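Local coordinates for surface glycoprotein (Trypanosoma brucei, PDB 5KLH) that is a procyclic-stage surface antigen with a bilobed ectodomain and a transmembrane helix, and may act as a sensor at the parasite surface, at residues His92-Arg97 with Tyr148-Val153; Arg97-Ser102 with Glu117-Phe122; Ser156-Val161 with Leu186-Glu191. One frame throughout, in Å; residues are numbered along the deposited sequence.

Interaction 1. Residues His92-Arg97 with Tyr148-Val153; sequences HATRER and YCKQEV
Glu152 reaches across to His92 and Thr94, and one oxygen, OE1, serves both. His92 NE2 donates to Glu152 OE1 at 2.6 Å; the oxygen is close to the ring plane, while the nitrogen comes from the anti side and 26° out of the carboxylate plane. Thr94 OG1 donates to the syn lone pair of the same OE1 at 2.8 Å. Glu152 can turn back toward the partner strand because its chain bends at chi2 (-65°). The Thr94 and Glu152 side chains lie side by side, pointing the same way, and a water donates to both Thr94 OG1 and Glu152 OE2. Thr94 uses its second branch differently: CG2, anti to the backbone N, presses on Lys150 CG at 3.5 Å.

Farther along the same face, the Glu96 carboxylate lies flat over the Tyr148 ring, the planes 19° apart and OE1 4.0 Å above the ring centre. Trp98 NE1 holds OE1, while a water joins OE2 to Tyr148 OH, which probably helps hold the carboxylate flat on the ring.

On the opposite face, Ala93 CB meets Val153 CG2 at 3.9 Å, and the Arg95 guanidinium presents a face to Val153 CG1. Tyr190 of strand 189-191 packs on both Arg95 and Val153.

Between the two faces, Ala93–Val153, Arg95–Gln151 and Arg97–Cys149 are hydrogen-bonded pairs, each joined by two backbone bonds, and Cys149 continues into a disulfide with Cys126. This is a regular antiparallel strand pair, part of the long arm formed by strands 85-100 and 145-164, consistent with a connection between the ectodomain's two lobes.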
loop_
_atom_site.group_PDB
_atom_site.type_symbol
_atom_site.label_atom_id
_atom_site.label_comp_id
_atom_site.label_asym_id
_atom_site.label_seq_id
_atom_site.Cartn_x
_atom_site.Cartn_y
_atom_site.Cartn_z
ATOM N N HIS A 92 -6.042 10.806 -8.893
ATOM C CA HIS A 92 -7.325 10.136 -8.790
ATOM C C HIS A 92 -7.227 8.781 -9.446
ATOM O O HIS A 92 -6.662 8.653 -10.526
ATOM C CB HIS A 92 -8.428 10.965 -9.454
ATOM C CG HIS A 92 -9.636 10.162 -9.819
ATOM N ND1 HIS A 92 -9.981 9.887 -11.127
ATOM C CD2 HIS A 92 -10.564 9.551 -9.044
ATOM C CE1 HIS A 92 -11.075 9.143 -11.140
ATOM N NE2 HIS A 92 -11.454 8.934 -9.893
ATOM N N ALA A 93 -7.785 7.763 -8.810
ATOM C CA ALA A 93 -7.847 6.457 -9.435
ATOM C C ALA A 93 -9.258 5.915 -9.381
ATOM O O ALA A 93 -10.025 6.203 -8.454
ATOM C CB ALA A 93 -6.870 5.485 -8.766
ATOM N N THR A 94 -9.592 5.142 -10.403
ATOM C CA THR A 94 -10.833 4.406 -10.444
ATOM C C THR A 94 -10.523 2.965 -10.096
ATOM O O THR A 94 -9.995 2.219 -10.919
ATOM C CB THR A 94 -11.483 4.496 -11.816
ATOM O OG1 THR A 94 -11.731 5.873 -12.125
ATOM C CG2 THR A 94 -12.786 3.723 -11.839
ATOM N N ARG A 95 -10.827 2.585 -8.865
ATOM C CA ARG A 95 -10.482 1.257 -8.382
ATOM C C ARG A 95 -11.564 0.260 -8.778
ATOM O O ARG A 95 -12.735 0.446 -8.451
ATOM C CB ARG A 95 -10.290 1.297 -6.860
ATOM C CG ARG A 95 -9.588 0.095 -6.265
ATOM C CD ARG A 95 -9.720 0.093 -4.740
ATOM N NE ARG A 95 -8.863 1.083 -4.082
ATOM C CZ ARG A 95 -9.045 1.536 -2.840
ATOM N NH1 ARG A 95 -10.067 1.112 -2.108
ATOM N NH2 ARG A 95 -8.208 2.426 -2.327
ATOM N N GLU A 96 -11.175 -0.788 -9.496
ATOM C CA GLU A 96 -12.121 -1.811 -9.918
ATOM C C GLU A 96 -11.865 -3.098 -9.147
ATOM O O GLU A 96 -10.765 -3.653 -9.221
ATOM C CB GLU A 96 -12.012 -2.063 -11.429
ATOM C CG GLU A 96 -12.213 -0.813 -12.281
ATOM C CD GLU A 96 -12.068 -1.074 -13.776
ATOM O OE1 GLU A 96 -11.806 -2.233 -14.171
ATOM O OE2 GLU A 96 -12.225 -0.109 -14.557
ATOM N N ARG A 97 -12.859 -3.567 -8.396
ATOM C CA ARG A 97 -12.735 -4.875 -7.758
ATOM C C ARG A 97 -13.634 -5.866 -8.483
ATOM O O ARG A 97 -14.864 -5.732 -8.474
ATOM C CB ARG A 97 -13.062 -4.799 -6.262
ATOM C CG ARG A 97 -12.023 -4.000 -5.455
ATOM C CD ARG A 97 -10.578 -4.357 -5.875
ATOM N NE ARG A 97 -9.586 -3.387 -5.402
ATOM C CZ ARG A 97 -8.272 -3.610 -5.348
ATOM N NH1 ARG A 97 -7.766 -4.780 -5.726
ATOM N NH2 ARG A 97 -7.457 -2.660 -4.904
ATOM N N TYR A 148 -17.677 -6.059 -11.985
ATOM C CA TYR A 148 -16.771 -5.384 -11.072
ATOM C C TYR A 148 -17.411 -4.218 -10.362
ATOM O O TYR A 148 -18.261 -3.512 -10.915
ATOM C CB TYR A 148 -15.501 -4.915 -11.800
ATOM C CG TYR A 148 -15.672 -3.814 -12.831
ATOM C CD1 TYR A 148 -15.552 -2.472 -12.477
ATOM C CD2 TYR A 148 -15.887 -4.120 -14.165
ATOM C CE1 TYR A 148 -15.673 -1.467 -13.429
ATOM C CE2 TYR A 148 -16.003 -3.121 -15.123
ATOM C CZ TYR A 148 -15.899 -1.799 -14.745
ATOM O OH TYR A 148 -16.024 -0.801 -15.688
ATOM N N CYS A 149 -16.999 -4.043 -9.115
ATOM C CA CYS A 149 -17.420 -2.917 -8.312
ATOM C C CYS A 149 -16.436 -1.776 -8.494
ATOM O O CYS A 149 -15.215 -1.983 -8.464
ATOM C CB CYS A 149 -17.513 -3.296 -6.842
ATOM S SG CYS A 149 -18.210 -1.985 -5.840
ATOM N N LYS A 150 -16.969 -0.572 -8.671
ATOM C CA LYS A 150 -16.130 0.576 -8.974
ATOM C C LYS A 150 -16.195 1.625 -7.874
ATOM O O LYS A 150 -17.280 2.020 -7.449
ATOM C CB LYS A 150 -16.548 1.175 -10.315
ATOM C CG LYS A 150 -15.830 2.443 -10.693
ATOM C CD LYS A 150 -16.379 2.993 -12.004
ATOM C CE LYS A 150 -17.900 3.002 -11.992
ATOM N NZ LYS A 150 -18.460 1.925 -12.872
ATOM N N GLN A 151 -15.026 2.062 -7.406
ATOM C CA GLN A 151 -14.951 3.125 -6.415
ATOM C C GLN A 151 -13.988 4.202 -6.885
ATOM O O GLN A 151 -12.939 3.895 -7.450
ATOM C CB GLN A 151 -14.515 2.579 -5.050
ATOM C CG GLN A 151 -15.499 1.601 -4.409
ATOM C CD GLN A 151 -16.692 2.279 -3.751
ATOM O OE1 GLN A 151 -16.896 3.488 -3.881
ATOM N NE2 GLN A 151 -17.489 1.491 -3.030
ATOM N N GLU A 152 -14.353 5.462 -6.669
ATOM C CA GLU A 152 -13.466 6.578 -7.003
ATOM C C GLU A 152 -12.677 7.018 -5.782
ATOM O O GLU A 152 -13.259 7.297 -4.728
ATOM C CB GLU A 152 -14.265 7.766 -7.566
ATOM C CG GLU A 152 -15.223 7.401 -8.697
ATOM C CD GLU A 152 -14.529 6.906 -9.959
ATOM O OE1 GLU A 152 -13.302 7.093 -10.120
ATOM O OE2 GLU A 152 -15.232 6.320 -10.809
ATOM N N VAL A 153 -11.354 7.059 -5.922
ATOM C CA VAL A 153 -10.473 7.441 -4.822
ATOM C C VAL A 153 -9.460 8.507 -5.227
ATOM O O VAL A 153 -9.108 8.638 -6.412
ATOM C CB VAL A 153 -9.714 6.228 -4.276
ATOM C CG1 VAL A 153 -10.713 5.176 -3.834
ATOM C CG2 VAL A 153 -8.803 5.638 -5.349
HETATM O O HOH W 1 -14.475 6.587 -13.442
HETATM O O HOH W 2 -14.263 1.648 -14.572
#

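Interaction 2. Residues Arg97-Ser102 with Glu117-Phe122; sequences RWFSCS and EKHEQF
Arg97 O, engaged in the strand pairing, sits in the plane of the Phe122 ring at its edge. The ring meets it with two carbons, CE2 and CZ, each 3.6 Å from Arg97 O, a contact of aromatic C-H rim with carbonyl rather than a conventional bond.

The rest of the junction is aromatic and apolar, and Phe99 is its centre. With CG anti to the backbone N (chi1 -176°), its ring is sent from the strand onto the helix. There His119 CA lies over the middle of one face, 3.8 Å from the ring centroid, as a CH-pi contact, and His119 CD2 comes 3.7 Å from Phe99 CD1. The two rings are tilted obliquely, at 38°. Phe99 and Phe122 slide past each other in opposite directions, Phe99 CB resting 3.7 Å from Phe122 CD2. At the far end of the ring, Phe99 CZ touches Lys118 CB at 3.8 Å.

His119 keeps its polar end for a different partner: NE2 is hydrogen-bonded to Tyr133 OH on strand 132-135. Phe99, His119 and Phe122 thus form an aromatic cluster that seats the first turns of helix 116-128, where residues 117-122 run nearly antiparallel to strand residues 97-100, in a disulfide-rich region.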
loop_
_atom_site.group_PDB
_atom_site.type_symbol
_atom_site.label_atom_id
_atom_site.label_comp_id
_atom_site.label_asym_id
_atom_site.label_seq_id
_atom_site.Cartn_x
_atom_site.Cartn_y
_atom_site.Cartn_z
ATOM N N ARG A 97 -12.859 -3.567 -8.396
ATOM C CA ARG A 97 -12.735 -4.875 -7.758
ATOM C C ARG A 97 -13.634 -5.866 -8.483
ATOM O O ARG A 97 -14.864 -5.732 -8.474
ATOM C CB ARG A 97 -13.062 -4.799 -6.262
ATOM C CG ARG A 97 -12.023 -4.000 -5.455
ATOM C CD ARG A 97 -10.578 -4.357 -5.875
ATOM N NE ARG A 97 -9.586 -3.387 -5.402
ATOM C CZ ARG A 97 -8.272 -3.610 -5.348
ATOM N NH1 ARG A 97 -7.766 -4.780 -5.726
ATOM N NH2 ARG A 97 -7.457 -2.660 -4.904
ATOM N N TRP A 98 -13.001 -6.845 -9.131
ATOM C CA TRP A 98 -13.688 -7.777 -10.012
ATOM C C TRP A 98 -14.142 -9.041 -9.301
ATOM O O TRP A 98 -13.450 -9.545 -8.425
ATOM C CB TRP A 98 -12.777 -8.170 -11.174
ATOM C CG TRP A 98 -12.673 -7.144 -12.245
ATOM C CD1 TRP A 98 -11.931 -6.000 -12.219
ATOM C CD2 TRP A 98 -13.320 -7.180 -13.517
ATOM N NE1 TRP A 98 -12.088 -5.309 -13.398
ATOM C CE2 TRP A 98 -12.933 -6.015 -14.214
ATOM C CE3 TRP A 98 -14.195 -8.076 -14.136
ATOM C CZ2 TRP A 98 -13.387 -5.731 -15.502
ATOM C CZ3 TRP A 98 -14.647 -7.791 -15.411
ATOM C CH2 TRP A 98 -14.245 -6.628 -16.079
ATOM N N PHE A 99 -15.297 -9.552 -9.709
ATOM C CA PHE A 99 -15.736 -10.879 -9.298
ATOM C C PHE A 99 -15.382 -11.872 -10.393
ATOM O O PHE A 99 -15.848 -11.753 -11.530
ATOM C CB PHE A 99 -17.245 -10.907 -9.019
ATOM C CG PHE A 99 -17.731 -12.231 -8.488
ATOM C CD1 PHE A 99 -18.078 -13.257 -9.354
ATOM C CD2 PHE A 99 -17.828 -12.440 -7.124
ATOM C CE1 PHE A 99 -18.512 -14.479 -8.864
ATOM C CE2 PHE A 99 -18.262 -13.653 -6.625
ATOM C CZ PHE A 99 -18.610 -14.674 -7.508
ATOM N N SER A 100 -14.532 -12.838 -10.049
ATOM C CA SER A 100 -14.158 -13.916 -10.957
ATOM C C SER A 100 -14.776 -15.199 -10.427
ATOM O O SER A 100 -14.644 -15.503 -9.238
ATOM C CB SER A 100 -12.640 -14.062 -11.050
ATOM O OG SER A 100 -12.025 -12.823 -11.370
ATOM N N CYS A 101 -15.466 -15.937 -11.286
ATOM C CA CYS A 101 -16.093 -17.169 -10.826
ATOM C C CYS A 101 -15.026 -18.242 -10.703
ATOM O O CYS A 101 -14.407 -18.629 -11.696
ATOM C CB CYS A 101 -17.204 -17.617 -11.775
ATOM S SG CYS A 101 -18.015 -19.152 -11.268
ATOM N N SER A 102 -14.816 -18.706 -9.477
ATOM C CA SER A 102 -13.839 -19.749 -9.186
ATOM C C SER A 102 -14.549 -20.931 -8.550
ATOM O O SER A 102 -15.684 -20.792 -8.111
ATOM C CB SER A 102 -12.767 -19.220 -8.254
ATOM O OG SER A 102 -13.345 -18.922 -7.001
ATOM N N GLU A 117 -25.197 -17.065 -7.637
ATOM C CA GLU A 117 -25.636 -16.600 -6.321
ATOM C C GLU A 117 -24.575 -15.742 -5.626
ATOM O O GLU A 117 -24.896 -14.701 -5.058
ATOM C CB GLU A 117 -26.022 -17.771 -5.412
ATOM C CG GLU A 117 -26.403 -17.314 -3.999
ATOM C CD GLU A 117 -26.959 -18.438 -3.138
ATOM O OE1 GLU A 117 -26.555 -19.601 -3.346
ATOM O OE2 GLU A 117 -27.799 -18.155 -2.254
ATOM N N LYS A 118 -23.321 -16.188 -5.660
ATOM C CA LYS A 118 -22.240 -15.440 -5.033
ATOM C C LYS A 118 -21.976 -14.127 -5.766
ATOM O O LYS A 118 -21.652 -13.128 -5.130
ATOM C CB LYS A 118 -20.952 -16.268 -4.974
ATOM C CG LYS A 118 -20.993 -17.395 -3.963
ATOM C CD LYS A 118 -21.052 -16.864 -2.552
ATOM C CE LYS A 118 -20.801 -17.995 -1.564
ATOM N NZ LYS A 118 -19.709 -18.891 -2.063
ATOM N N HIS A 119 -22.119 -14.134 -7.088
ATOM C CA HIS A 119 -21.961 -12.907 -7.872
ATOM C C HIS A 119 -23.032 -11.891 -7.477
ATOM O O HIS A 119 -22.734 -10.713 -7.247
ATOM C CB HIS A 119 -22.032 -13.208 -9.370
ATOM C CG HIS A 119 -21.809 -12.006 -10.233
ATOM N ND1 HIS A 119 -22.555 -11.752 -11.364
ATOM C CD2 HIS A 119 -20.927 -10.982 -10.125
ATOM C CE1 HIS A 119 -22.138 -10.625 -11.919
ATOM N NE2 HIS A 119 -21.153 -10.139 -11.184
ATOM N N GLU A 120 -24.275 -12.357 -7.388
ATOM C CA GLU A 120 -25.398 -11.507 -6.997
ATOM C C GLU A 120 -25.148 -10.856 -5.641
ATOM O O GLU A 120 -25.438 -9.679 -5.440
ATOM C CB GLU A 120 -26.696 -12.320 -6.960
ATOM C CG GLU A 120 -27.252 -12.681 -8.328
ATOM C CD GLU A 120 -28.226 -13.849 -8.273
ATOM O OE1 GLU A 120 -28.571 -14.284 -7.155
ATOM O OE2 GLU A 120 -28.638 -14.337 -9.348
ATOM N N GLN A 121 -24.603 -11.636 -4.711
ATOM C CA GLN A 121 -24.272 -11.128 -3.385
ATOM C C GLN A 121 -23.193 -10.046 -3.469
ATOM O O GLN A 121 -23.307 -8.987 -2.846
ATOM C CB GLN A 121 -23.812 -12.275 -2.477
ATOM C CG GLN A 121 -23.588 -11.876 -1.032
ATOM C CD GLN A 121 -23.401 -13.080 -0.116
ATOM O OE1 GLN A 121 -23.259 -14.216 -0.580
ATOM N NE2 GLN A 121 -23.409 -12.835 1.191
ATOM N N PHE A 122 -22.159 -10.320 -4.260
ATOM C CA PHE A 122 -21.060 -9.385 -4.464
ATOM C C PHE A 122 -21.543 -8.083 -5.090
ATOM O O PHE A 122 -21.077 -7.001 -4.727
ATOM C CB PHE A 122 -19.985 -10.034 -5.348
ATOM C CG PHE A 122 -18.750 -9.189 -5.537
ATOM C CD1 PHE A 122 -17.735 -9.203 -4.590
ATOM C CD2 PHE A 122 -18.592 -8.406 -6.679
ATOM C CE1 PHE A 122 -16.585 -8.442 -4.766
ATOM C CE2 PHE A 122 -17.450 -7.638 -6.859
ATOM C CZ PHE A 122 -16.443 -7.657 -5.905
#

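Interaction 3. Residues Ser156-Val161 with Leu186-Glu191; sequences SKLYLV and LSQGYE
Gly189 O is gripped twice, by Ser156 N at 2.8 Å and by Lys157 N at 3.1 Å, the second donor reaching it from well out of the carbonyl plane. Gly189 N returns a bond to Lys157 O, making three backbone hydrogen bonds in all. A fourth bond runs from a backbone N-H to a side-chain oxygen. Past Gly189 the backbone of the second segment turns off, and a side chain continues the pairing: Gln188 OE1 accepts from Tyr159 N at 2.7 Å, in an almost straight bond (178°). A bend at chi2 (-66°) folds the glutamine back over the strand to reach that N-H, and the other half of its amide, NE2, is tied to His185 O. With both ends of the amide engaged, its flip is fixed.

Packing forms around the same amide. Leu158 CD1 touches Gln188 CD at 3.6 Å, crossing it obliquely. The Tyr159 ring presents its edge, CD1 lying 3.4 Å from Gln188 OE1, and CE1 faces Gly189 N, so a polar oxygen and a backbone N-H both lie near the ring plane. Ser178, from a loop, touches both Tyr159 and Gln188.

At the other end a water takes part. Ser156 CB rests against Glu191 CG at 3.5 Å, and the water donates to both Ser156 OG and Glu191 OE2.

Two donors on successive residues facing one oxygen mark a classic beta bulge, with Ser156 and Lys157 opposite Gly189; the helix-like psi of Ser156 (-37°) belongs to its first position. The bulge lies where the short antiparallel strand 189-191 joins strand 145-164, which in this region is also paired in parallel fashion with strand 197-204.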
loop_
_atom_site.group_PDB
_atom_site.type_symbol
_atom_site.label_atom_id
_atom_site.label_comp_id
_atom_site.label_asym_id
_atom_site.label_seq_id
_atom_site.Cartn_x
_atom_site.Cartn_y
_atom_site.Cartn_z
ATOM N N SER A 156 -4.021 10.843 -1.051
ATOM C CA SER A 156 -3.914 11.707 0.118
ATOM C C SER A 156 -2.575 11.518 0.821
ATOM O O SER A 156 -2.004 12.467 1.349
ATOM C CB SER A 156 -5.049 11.421 1.084
ATOM O OG SER A 156 -4.928 12.230 2.237
ATOM N N LYS A 157 -2.111 10.274 0.849
ATOM C CA LYS A 157 -0.861 9.925 1.514
ATOM C C LYS A 157 -0.097 8.989 0.590
ATOM O O LYS A 157 -0.602 7.932 0.233
ATOM C CB LYS A 157 -1.134 9.276 2.878
ATOM C CG LYS A 157 0.090 9.171 3.768
ATOM C CD LYS A 157 -0.279 8.842 5.221
ATOM C CE LYS A 157 -1.333 9.799 5.773
ATOM N NZ LYS A 157 -1.723 9.462 7.176
ATOM N N LEU A 158 1.113 9.388 0.199
ATOM C CA LEU A 158 1.928 8.596 -0.695
ATOM C C LEU A 158 3.076 8.004 0.108
ATOM O O LEU A 158 3.809 8.751 0.745
ATOM C CB LEU A 158 2.452 9.466 -1.838
ATOM C CG LEU A 158 3.381 8.768 -2.834
ATOM C CD1 LEU A 158 2.588 7.830 -3.700
ATOM C CD2 LEU A 158 4.107 9.798 -3.678
ATOM N N TYR A 159 3.192 6.678 0.122
ATOM C CA TYR A 159 4.254 5.988 0.864
ATOM C C TYR A 159 5.347 5.509 -0.064
ATOM O O TYR A 159 5.066 4.754 -0.998
ATOM C CB TYR A 159 3.694 4.776 1.614
ATOM C CG TYR A 159 2.592 5.071 2.595
ATOM C CD1 TYR A 159 1.289 5.308 2.158
ATOM C CD2 TYR A 159 2.837 5.065 3.955
ATOM C CE1 TYR A 159 0.271 5.555 3.065
ATOM C CE2 TYR A 159 1.823 5.307 4.866
ATOM C CZ TYR A 159 0.544 5.548 4.407
ATOM O OH TYR A 159 -0.470 5.778 5.305
ATOM N N LEU A 160 6.591 5.907 0.195
ATOM C CA LEU A 160 7.707 5.517 -0.656
ATOM C C LEU A 160 8.708 4.739 0.173
ATOM O O LEU A 160 8.751 4.910 1.391
ATOM C CB LEU A 160 8.369 6.749 -1.283
ATOM C CG LEU A 160 7.435 7.664 -2.072
ATOM C CD1 LEU A 160 8.145 8.942 -2.531
ATOM C CD2 LEU A 160 6.903 6.918 -3.277
ATOM N N VAL A 161 9.492 3.879 -0.476
ATOM C CA VAL A 161 10.461 3.053 0.244
ATOM C C VAL A 161 11.842 3.096 -0.393
ATOM O O VAL A 161 11.993 2.970 -1.618
ATOM C CB VAL A 161 9.968 1.579 0.335
ATOM C CG1 VAL A 161 10.884 0.739 1.204
ATOM C CG2 VAL A 161 8.558 1.517 0.897
ATOM N N LEU A 186 0.018 1.244 -6.223
ATOM C CA LEU A 186 -1.242 1.879 -5.847
ATOM C C LEU A 186 -1.728 1.493 -4.456
ATOM O O LEU A 186 -2.894 1.706 -4.120
ATOM C CB LEU A 186 -2.327 1.558 -6.871
ATOM C CG LEU A 186 -2.077 2.113 -8.274
ATOM C CD1 LEU A 186 -3.310 1.932 -9.149
ATOM C CD2 LEU A 186 -1.676 3.564 -8.200
ATOM N N SER A 187 -0.833 0.937 -3.647
ATOM C CA SER A 187 -1.154 0.616 -2.258
ATOM C C SER A 187 -0.906 1.852 -1.405
ATOM O O SER A 187 0.046 1.891 -0.629
ATOM C CB SER A 187 -0.311 -0.563 -1.772
ATOM O OG SER A 187 -0.530 -1.707 -2.579
ATOM N N GLN A 188 -1.745 2.874 -1.584
ATOM C CA GLN A 188 -1.488 4.179 -0.984
ATOM C C GLN A 188 -2.638 4.635 -0.100
ATOM O O GLN A 188 -3.620 3.921 0.073
ATOM C CB GLN A 188 -1.219 5.214 -2.079
ATOM C CG GLN A 188 -0.122 4.801 -3.045
ATOM C CD GLN A 188 1.220 4.736 -2.362
ATOM O OE1 GLN A 188 1.378 5.266 -1.272
ATOM N NE2 GLN A 188 2.200 4.072 -2.994
ATOM N N GLY A 189 -2.507 5.828 0.457
ATOM C CA GLY A 189 -3.546 6.375 1.310
ATOM C C GLY A 189 -4.479 7.189 0.457
ATOM O O GLY A 189 -4.048 8.154 -0.185
ATOM N N TYR A 190 -5.756 6.806 0.448
ATOM C CA TYR A 190 -6.750 7.450 -0.414
ATOM C C TYR A 190 -7.906 8.035 0.357
ATOM O O TYR A 190 -8.215 7.588 1.475
ATOM C CB TYR A 190 -7.295 6.457 -1.439
ATOM C CG TYR A 190 -6.277 6.058 -2.474
ATOM C CD1 TYR A 190 -5.913 6.939 -3.475
ATOM C CD2 TYR A 190 -5.686 4.805 -2.451
ATOM C CE1 TYR A 190 -4.967 6.582 -4.439
ATOM C CE2 TYR A 190 -4.744 4.439 -3.408
ATOM C CZ TYR A 190 -4.391 5.342 -4.391
ATOM O OH TYR A 190 -3.453 5.019 -5.348
ATOM N N GLU A 191 -8.546 9.037 -0.248
ATOM C CA GLU A 191 -9.764 9.622 0.305
ATOM C C GLU A 191 -10.868 9.664 -0.750
ATOM O O GLU A 191 -10.633 9.402 -1.936
ATOM C CB GLU A 191 -9.507 11.042 0.848
ATOM C CG GLU A 191 -8.431 11.138 1.894
ATOM C CD GLU A 191 -8.858 10.549 3.223
ATOM O OE1 GLU A 191 -10.068 10.286 3.404
ATOM O OE2 GLU A 191 -7.977 10.338 4.080
HETATM O O HOH W 3 -5.505 10.227 4.049
#

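Strand 145-164 is common to interactions 1 and 3, and strand 85-100 to interactions 1 and 2, so all three reach one sheet. The centre of interaction 3 lies about 6 Å from the centre of the chain, and this contact is partly buried; the centre of interaction 1, a surface contact, is about 15 Å from it, and that of interaction 2, partly buried, about 24 Å. Chemistry follows place: on the arm, regular pairing with one carboxylate gripped by His and Thr and another over a ring; at its far end, an aromatic helix-to-strand junction; in the main body, a bulge extended by an amide. Arg97 is shared by the first two contacts, while Tyr190 connects interactions 1 and 3.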